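Local coordinates for protein BSU-2 beta-lactamase (Bacillus subtilis, PDB 6W5E) that probably hydrolyses the beta-lactam ring of penicillin-type antibiotics as a class D serine beta-lactamase, at residues 47-52 with 170-175; 53-58 with 178-183. One frame throughout, in Å; residues are numbered along the deposited sequence.

Contact 1: residues 47-52 with 170-175; sequences DGTFIL and ISPLEQ
The strand 48-54 meets the first turn of helix 172-184 mainly through apolar side chains: T49 and I51, two residues apart and both pointing at the helix, hold P172 and L173. I51 does most of the touching with one atom. Its CD1 lies 3.5 Å from P172 C and 3.7 Å from L173 N, pressing on the peptide link between the two residues. With CG1 beside the backbone N (chi1 -55°) and the chain extended beyond it, this methyl becomes the foremost point of the side chain. The same CD1 lies 3.7 Å from P172 CB and 4.0 Å from L173 CD2, so it sits between pyrrolidine ring and leucine branch.

T49 adds its methyl, CG2 approaching P172 CG at 3.7 Å. Its OG1 is anti to the backbone N (chi1 -180°) and is turned to the carbonyl oxygen of Y63, which leaves CG2 for the proline. P172 also touches V241 of the adjoining strand 236-244. A helix packed against the face of an antiparallel sheet in this way belongs to the alpha/beta half of the penicillin-recognising serine enzymes, the clan of class D beta-lactamases.

On the helix side the polar bonding is a cap. S171 is the N-cap, its OG accepting from E174 N at 3.0 Å. In return S171 N donates to E174 OE1 at 2.9 Å, nearly straight at 172° and into the anti lone pair of the carboxylate, which completes a capping box. R71 forms a salt bridge with the other oxygen, OE2, of E174.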
ATOM      1  N   ASP A  47     -11.145 -10.978 -11.528  1.00 17.31           N
ATOM      2  CA  ASP A  47     -11.259 -11.618 -10.220  1.00 16.10           C
ATOM      3  C   ASP A  47     -10.663 -10.657  -9.195  1.00 15.10           C
ATOM      4  O   ASP A  47      -9.446 -10.459  -9.158  1.00 15.41           O
ATOM      5  CB  ASP A  47     -10.487 -12.936 -10.255  1.00 18.10           C
ATOM      6  CG  ASP A  47     -10.850 -13.863  -9.115  1.00 19.04           C
ATOM      7  OD1 ASP A  47     -11.671 -13.469  -8.267  1.00 21.33           O
ATOM      8  OD2 ASP A  47     -10.304 -14.988  -9.062  1.00 23.01           O
ATOM      9  N   GLY A  48     -11.502 -10.030  -8.374  1.00 14.84           N
ATOM     10  CA  GLY A  48     -10.967  -8.990  -7.513  1.00 14.60           C
ATOM     11  C   GLY A  48     -11.853  -8.695  -6.325  1.00 12.85           C
ATOM     12  O   GLY A  48     -12.970  -9.204  -6.205  1.00 13.21           O
ATOM     13  N   THR A  49     -11.330  -7.841  -5.443  1.00 11.80           N
ATOM     14  CA  THR A  49     -12.055  -7.371  -4.272  1.00 11.04           C
ATOM     15  C   THR A  49     -11.778  -5.884  -4.077  1.00 11.32           C
ATOM     16  O   THR A  49     -10.741  -5.365  -4.499  1.00 11.84           O
ATOM     17  CB  THR A  49     -11.689  -8.201  -3.029  1.00 13.28           C
ATOM     18  OG1 THR A  49     -12.412  -7.737  -1.889  1.00 13.65           O
ATOM     19  CG2 THR A  49     -10.202  -8.107  -2.741  1.00 14.98           C
ATOM     20  N   PHE A  50     -12.737  -5.194  -3.466  1.00 11.60           N
ATOM     21  CA  PHE A  50     -12.608  -3.777  -3.149  1.00 11.22           C
ATOM     22  C   PHE A  50     -13.191  -3.553  -1.764  1.00 10.21           C
ATOM     23  O   PHE A  50     -14.288  -4.035  -1.463  1.00 11.76           O
ATOM     24  CB  PHE A  50     -13.378  -2.917  -4.164  1.00 11.47           C
ATOM     25  CG  PHE A  50     -13.413  -1.450  -3.818  1.00 11.59           C
ATOM     26  CD1 PHE A  50     -12.294  -0.650  -4.016  1.00 13.27           C
ATOM     27  CD2 PHE A  50     -14.566  -0.870  -3.316  1.00 12.12           C
ATOM     28  CE1 PHE A  50     -12.329   0.688  -3.708  1.00 13.24           C
ATOM     29  CE2 PHE A  50     -14.605   0.480  -3.007  1.00 12.19           C
ATOM     30  CZ  PHE A  50     -13.492   1.258  -3.206  1.00 13.24           C
ATOM     31  N   ILE A  51     -12.456  -2.816  -0.934  1.00 10.17           N
ATOM     32  CA  ILE A  51     -12.863  -2.505   0.431  1.00 10.74           C
ATOM     33  C   ILE A  51     -12.760  -1.003   0.630  1.00  9.78           C
ATOM     34  O   ILE A  51     -11.736  -0.404   0.287  1.00 11.17           O
ATOM     35  CB  ILE A  51     -11.974  -3.224   1.461  1.00 11.35           C
ATOM     36  CG1 ILE A  51     -11.952  -4.731   1.200  1.00 13.05           C
ATOM     37  CG2 ILE A  51     -12.472  -2.902   2.861  1.00 13.31           C
ATOM     38  CD1 ILE A  51     -10.713  -5.403   1.698  1.00 16.58           C
ATOM     39  N   LEU A  52     -13.811  -0.395   1.186  1.00 10.65           N
ATOM     40  CA  LEU A  52     -13.820   1.040   1.460  1.00 11.09           C
ATOM     41  C   LEU A  52     -14.329   1.262   2.874  1.00 11.65           C
ATOM     42  O   LEU A  52     -15.447   0.850   3.207  1.00 11.97           O
ATOM     43  CB  LEU A  52     -14.682   1.802   0.450  1.00 11.42           C
ATOM     44  CG  LEU A  52     -14.561   3.329   0.511  1.00 11.71           C
ATOM     45  CD1 LEU A  52     -13.140   3.776   0.170  1.00 13.26           C
ATOM     46  CD2 LEU A  52     -15.585   3.986  -0.412  1.00 13.76           C
ATOM     47  N   ILE A 170      -0.959 -11.651   3.249  1.00 11.94           N
ATOM     48  CA  ILE A 170      -1.865 -10.819   4.031  1.00 12.49           C
ATOM     49  C   ILE A 170      -3.159 -10.689   3.240  1.00 11.12           C
ATOM     50  O   ILE A 170      -3.136 -10.573   2.010  1.00 12.09           O
ATOM     51  CB  ILE A 170      -1.222  -9.446   4.346  1.00 11.41           C
ATOM     52  CG1 ILE A 170      -2.117  -8.623   5.279  1.00 13.09           C
ATOM     53  CG2 ILE A 170      -0.874  -8.697   3.054  1.00 13.77           C
ATOM     54  CD1 ILE A 170      -1.494  -7.335   5.749  1.00 12.07           C
ATOM     55  N   SER A 171      -4.292 -10.753   3.929  1.00 11.20           N
ATOM     56  CA  SER A 171      -5.543 -10.646   3.187  1.00 10.60           C
ATOM     57  C   SER A 171      -5.866  -9.182   2.919  1.00 11.41           C
ATOM     58  O   SER A 171      -5.380  -8.287   3.621  1.00 11.72           O
ATOM     59  CB  SER A 171      -6.688 -11.291   3.961  1.00 12.19           C
ATOM     60  OG  SER A 171      -7.115 -10.445   5.011  1.00 12.74           O
ATOM     61  N   PRO A 172      -6.693  -8.907   1.907  1.00 11.16           N
ATOM     62  CA  PRO A 172      -7.133  -7.521   1.695  1.00 12.70           C
ATOM     63  C   PRO A 172      -7.778  -6.895   2.925  1.00 12.22           C
ATOM     64  O   PRO A 172      -7.517  -5.720   3.219  1.00 12.00           O
ATOM     65  CB  PRO A 172      -8.077  -7.645   0.496  1.00 12.65           C
ATOM     66  CG  PRO A 172      -7.483  -8.776  -0.295  1.00 11.85           C
ATOM     67  CD  PRO A 172      -7.014  -9.767   0.752  1.00 12.24           C
ATOM     68  N   LEU A 173      -8.571  -7.657   3.684  1.00 12.56           N
ATOM     69  CA  LEU A 173      -9.156  -7.108   4.906  1.00 13.52           C
ATOM     70  C   LEU A 173      -8.086  -6.812   5.953  1.00 12.42           C
ATOM     71  O   LEU A 173      -8.179  -5.807   6.668  1.00 13.38           O
ATOM     72  CB  LEU A 173     -10.231  -8.047   5.456  1.00 14.71           C
ATOM     73  CG  LEU A 173     -11.598  -7.848   4.796  1.00 18.71           C
ATOM     74  CD1 LEU A 173     -12.548  -9.006   5.090  1.00 21.60           C
ATOM     75  CD2 LEU A 173     -12.201  -6.508   5.217  1.00 19.32           C
ATOM     76  N   GLU A 174      -7.056  -7.663   6.052  1.00 12.30           N
ATOM     77  CA  GLU A 174      -5.961  -7.389   6.982  1.00 13.31           C
ATOM     78  C   GLU A 174      -5.177  -6.148   6.564  1.00 12.94           C
ATOM     79  O   GLU A 174      -4.722  -5.374   7.420  1.00 12.62           O
ATOM     80  CB  GLU A 174      -5.039  -8.607   7.095  1.00 13.04           C
ATOM     81  CG  GLU A 174      -5.638  -9.761   7.894  1.00 13.71           C
ATOM     82  CD  GLU A 174      -4.801 -11.027   7.858  1.00 17.56           C
ATOM     83  OE1 GLU A 174      -4.215 -11.346   6.800  1.00 13.23           O
ATOM     84  OE2 GLU A 174      -4.729 -11.709   8.907  1.00 25.59           O
ATOM     85  N   GLN A 175      -5.004  -5.946   5.255  1.00 12.39           N
ATOM     86  CA  GLN A 175      -4.399  -4.708   4.772  1.00 12.81           C
ATOM     87  C   GLN A 175      -5.237  -3.502   5.180  1.00 11.99           C
ATOM     88  O   GLN A 175      -4.687  -2.479   5.611  1.00 12.05           O
ATOM     89  CB  GLN A 175      -4.242  -4.758   3.256  1.00 13.88           C
ATOM     90  CG  GLN A 175      -3.105  -5.649   2.771  1.00 15.56           C
ATOM     91  CD  GLN A 175      -1.964  -4.864   2.136  1.00 14.40           C
ATOM     92  OE1 GLN A 175      -1.637  -3.766   2.568  1.00 16.33           O
ATOM     93  NE2 GLN A 175      -1.355  -5.433   1.109  1.00 15.95           N
TER

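Contact 2: residues 53-58 with 178-183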
ATOM      1  N   HIS A  53     -13.516   1.913   3.699  1.00 10.16           N
ATOM      2  CA  HIS A  53     -13.863   2.189   5.086  1.00 10.33           C
ATOM      3  C   HIS A  53     -14.037   3.687   5.300  1.00  9.88           C
ATOM      4  O   HIS A  53     -13.120   4.467   5.029  1.00 10.97           O
ATOM      5  CB  HIS A  53     -12.797   1.666   6.047  1.00 12.03           C
ATOM      6  CG  HIS A  53     -13.104   1.951   7.483  1.00 11.35           C
ATOM      7  ND1 HIS A  53     -13.967   1.174   8.223  1.00 13.27           N
ATOM      8  CD2 HIS A  53     -12.705   2.957   8.299  1.00 13.01           C
ATOM      9  CE1 HIS A  53     -14.068   1.673   9.441  1.00 12.98           C
ATOM     10  NE2 HIS A  53     -13.315   2.756   9.513  1.00 13.43           N
ATOM     11  N   ASP A  54     -15.206   4.069   5.816  1.00 11.14           N
ATOM     12  CA  ASP A  54     -15.538   5.437   6.203  1.00 10.87           C
ATOM     13  C   ASP A  54     -14.996   5.690   7.608  1.00 11.05           C
ATOM     14  O   ASP A  54     -15.506   5.129   8.586  1.00 12.81           O
ATOM     15  CB  ASP A  54     -17.062   5.552   6.175  1.00 11.72           C
ATOM     16  CG  ASP A  54     -17.577   6.960   6.435  1.00 12.41           C
ATOM     17  OD1 ASP A  54     -16.919   7.748   7.147  1.00 13.27           O
ATOM     18  OD2 ASP A  54     -18.697   7.261   5.957  1.00 14.97           O
ATOM     19  N   LEU A  55     -13.961   6.533   7.716  1.00 11.45           N
ATOM     20  CA  LEU A  55     -13.344   6.781   9.018  1.00 12.01           C
ATOM     21  C   LEU A  55     -14.281   7.538   9.956  1.00 13.38           C
ATOM     22  O   LEU A  55     -14.386   7.196  11.139  1.00 15.00           O
ATOM     23  CB  LEU A  55     -12.017   7.519   8.841  1.00 12.17           C
ATOM     24  CG  LEU A  55     -10.879   6.630   8.327  1.00 12.31           C
ATOM     25  CD1 LEU A  55      -9.754   7.470   7.729  1.00 14.05           C
ATOM     26  CD2 LEU A  55     -10.364   5.728   9.453  1.00 13.92           C
ATOM     27  N   GLN A  56     -14.982   8.552   9.449  1.00 13.49           N
ATOM     28  CA  GLN A  56     -15.846   9.355  10.308  1.00 15.33           C
ATOM     29  C   GLN A  56     -16.987   8.531  10.888  1.00 15.34           C
ATOM     30  O   GLN A  56     -17.337   8.690  12.061  1.00 17.28           O
ATOM     31  CB  GLN A  56     -16.401  10.548   9.532  1.00 17.92           C
ATOM     32  CG  GLN A  56     -15.494  11.753   9.520  1.00 22.87           C
ATOM     33  CD  GLN A  56     -16.116  12.924   8.793  1.00 28.87           C
ATOM     34  OE1 GLN A  56     -17.252  12.840   8.315  1.00 28.65           O
ATOM     35  NE2 GLN A  56     -15.381  14.025   8.709  1.00 31.82           N
ATOM     36  N   LYS A  57     -17.576   7.643  10.087  1.00 15.03           N
ATOM     37  CA  LYS A  57     -18.765   6.911  10.499  1.00 16.52           C
ATOM     38  C   LYS A  57     -18.468   5.508  11.007  1.00 15.64           C
ATOM     39  O   LYS A  57     -19.363   4.876  11.577  1.00 18.82           O
ATOM     40  CB  LYS A  57     -19.751   6.810   9.329  1.00 17.73           C
ATOM     41  CG  LYS A  57     -20.162   8.135   8.709  1.00 25.12           C
ATOM     42  CD  LYS A  57     -21.627   8.114   8.317  1.00 30.43           C
ATOM     43  CE  LYS A  57     -22.275   9.460   8.533  1.00 31.72           C
ATOM     44  NZ  LYS A  57     -21.277  10.522   8.290  1.00 35.01           N
ATOM     45  N   ASP A  58     -17.252   5.003  10.810  1.00 14.89           N
ATOM     46  CA  ASP A  58     -16.886   3.639  11.186  1.00 13.46           C
ATOM     47  C   ASP A  58     -17.779   2.599  10.499  1.00 14.27           C
ATOM     48  O   ASP A  58     -18.504   1.831  11.135  1.00 18.34           O
ATOM     49  CB  ASP A  58     -16.847   3.453  12.706  1.00 16.50           C
ATOM     50  CG  ASP A  58     -16.185   2.164  13.106  1.00 19.25           C
ATOM     51  OD1 ASP A  58     -15.427   1.611  12.286  1.00 22.28           O
ATOM     52  OD2 ASP A  58     -16.423   1.701  14.233  1.00 22.28           O
ATOM     53  N   PHE A 178      -4.655  -2.628   8.890  1.00 12.87           N
ATOM     54  CA  PHE A 178      -3.382  -1.945   9.078  1.00 13.31           C
ATOM     55  C   PHE A 178      -3.456  -0.508   8.581  1.00 11.47           C
ATOM     56  O   PHE A 178      -3.044   0.427   9.280  1.00 12.62           O
ATOM     57  CB  PHE A 178      -2.288  -2.710   8.337  1.00 12.00           C
ATOM     58  CG  PHE A 178      -1.003  -1.948   8.203  1.00 11.55           C
ATOM     59  CD1 PHE A 178      -0.207  -1.689   9.311  1.00 16.43           C
ATOM     60  CD2 PHE A 178      -0.607  -1.468   6.970  1.00 15.76           C
ATOM     61  CE1 PHE A 178       0.966  -0.969   9.182  1.00 18.42           C
ATOM     62  CE2 PHE A 178       0.562  -0.749   6.835  1.00 19.03           C
ATOM     63  CZ  PHE A 178       1.353  -0.501   7.944  1.00 19.52           C
ATOM     64  N   LEU A 179      -3.981  -0.309   7.370  1.00 12.48           N
ATOM     65  CA  LEU A 179      -4.002   1.034   6.790  1.00 12.00           C
ATOM     66  C   LEU A 179      -4.948   1.970   7.531  1.00 12.41           C
ATOM     67  O   LEU A 179      -4.723   3.185   7.548  1.00 12.17           O
ATOM     68  CB  LEU A 179      -4.357   0.963   5.303  1.00 11.36           C
ATOM     69  CG  LEU A 179      -3.243   0.330   4.461  1.00 11.90           C
ATOM     70  CD1 LEU A 179      -3.796  -0.044   3.106  1.00 15.62           C
ATOM     71  CD2 LEU A 179      -2.035   1.262   4.323  1.00 15.46           C
ATOM     72  N   GLU A 180      -6.012   1.438   8.134  1.00 12.03           N
ATOM     73  CA  GLU A 180      -6.875   2.272   8.958  1.00 12.58           C
ATOM     74  C   GLU A 180      -6.124   2.794  10.179  1.00 12.65           C
ATOM     75  O   GLU A 180      -6.295   3.953  10.578  1.00 12.80           O
ATOM     76  CB  GLU A 180      -8.100   1.463   9.386  1.00 14.55           C
ATOM     77  CG  GLU A 180      -9.030   2.208  10.304  1.00 20.53           C
ATOM     78  CD  GLU A 180     -10.287   1.429  10.636  1.00 22.15           C
ATOM     79  OE1 GLU A 180     -10.680   0.530   9.852  1.00 20.92           O
ATOM     80  OE2 GLU A 180     -10.884   1.721  11.698  1.00 23.86           O
ATOM     81  N   LYS A 181      -5.292   1.949  10.794  1.00 12.20           N
ATOM     82  CA  LYS A 181      -4.468   2.403  11.911  1.00 12.54           C
ATOM     83  C   LYS A 181      -3.469   3.468  11.471  1.00 11.62           C
ATOM     84  O   LYS A 181      -3.224   4.435  12.204  1.00 13.25           O
ATOM     85  CB  LYS A 181      -3.743   1.219  12.544  1.00 13.98           C
ATOM     86  CG  LYS A 181      -4.678   0.178  13.121  1.00 17.23           C
ATOM     87  CD  LYS A 181      -3.898  -1.066  13.530  1.00 22.00           C
ATOM     88  CE  LYS A 181      -4.783  -2.115  14.178  1.00 27.57           C
ATOM     89  NZ  LYS A 181      -4.060  -3.415  14.247  1.00 28.94           N
ATOM     90  N   LEU A 182      -2.885   3.314  10.279  1.00 11.36           N
ATOM     91  CA  LEU A 182      -1.979   4.343   9.774  1.00 11.39           C
ATOM     92  C   LEU A 182      -2.720   5.653   9.510  1.00 10.89           C
ATOM     93  O   LEU A 182      -2.238   6.733   9.870  1.00 11.87           O
ATOM     94  CB  LEU A 182      -1.266   3.845   8.513  1.00 11.31           C
ATOM     95  CG  LEU A 182      -0.374   4.874   7.800  1.00 12.55           C
ATOM     96  CD1 LEU A 182       0.751   5.351   8.724  1.00 12.00           C
ATOM     97  CD2 LEU A 182       0.186   4.302   6.488  1.00 13.40           C
ATOM     98  N   ALA A 183      -3.895   5.580   8.882  1.00 11.53           N
ATOM     99  CA  ALA A 183      -4.675   6.791   8.640  1.00 12.51           C
ATOM    100  C   ALA A 183      -4.987   7.519   9.942  1.00 12.78           C
ATOM    101  O   ALA A 183      -4.873   8.749  10.025  1.00 13.75           O
ATOM    102  CB  ALA A 183      -5.969   6.435   7.913  1.00 12.89           C
TER
HETATM  103  O   HOH W   1     -12.853   0.712  12.986  1.00 35.46           O
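E180 reaches from helix 172-184 to H53 and lays its carboxylate over the imidazole. OE1 stands 3.4 Å above the ring plane, over its centre, and the two flat groups are only 18° from parallel, a stack of carboxylate on ring. The side chain runs straight out from the helix, CG anti to the backbone N (chi1 177°) and the rest extended. E180 OE2 comes within 3.4 Å of H53 NE2, but the angle is too poor for a hydrogen bond. The ring's other nitrogen, ND1, is hydrogen-bonded to T60 OG1, which would help fix its rotation, while L55 CD2 and D58 OD1 lie at the ring's edge, in its plane.

The carboxylate has further partners. Water 1 donates to E180 OE2 at 2.6 Å and to D58 OD1 at 2.8 Å, bridging two acidic groups whose oxygens OE2 and OD1 are 4.6 Å apart. K184, one turn further along the helix, makes a salt bridge with E180 OE2 and probably eases the like charges here, to which E176 adds another.

Here the strand 48-54 ends and the chain turns toward strand 59-63, its neighbour in the antiparallel sheet. D54 shapes the turn as an Asx motif: its OD1 accepts from K57 N, which approaches from well above the carboxylate plane. L55, in this turn, then leans to the helix. Its CD2 passes E180 CG at 3.9 Å, the two side chains sliding past each other in opposite directions.

At A183, one turn on from E180, the methyl CB meets L55 CD1, also at 3.9 Å. The two branches of L55 thus touch successive turns of the helix, while A183 also packs on F230 of strand 225-233.

Both contacts join the same two elements, strand 48-54 with its following turn and helix 172-184, at centres 14 Å apart. Their segments follow one another in the same order on each element, so strand and helix advance together from the helix start to near its end. Contact 1 is the buried one, with no polar side chain in touch but the methyl of T49, and its helix start is capped from within the helix segment. Contact 2 is only partly buried and lies where the strand gives way to the turn; there a stacked carboxylate and imidazole, a bridging water and neighbouring charges work beside a small leucine-alanine contact. Neither has a direct hydrogen bond between its segments.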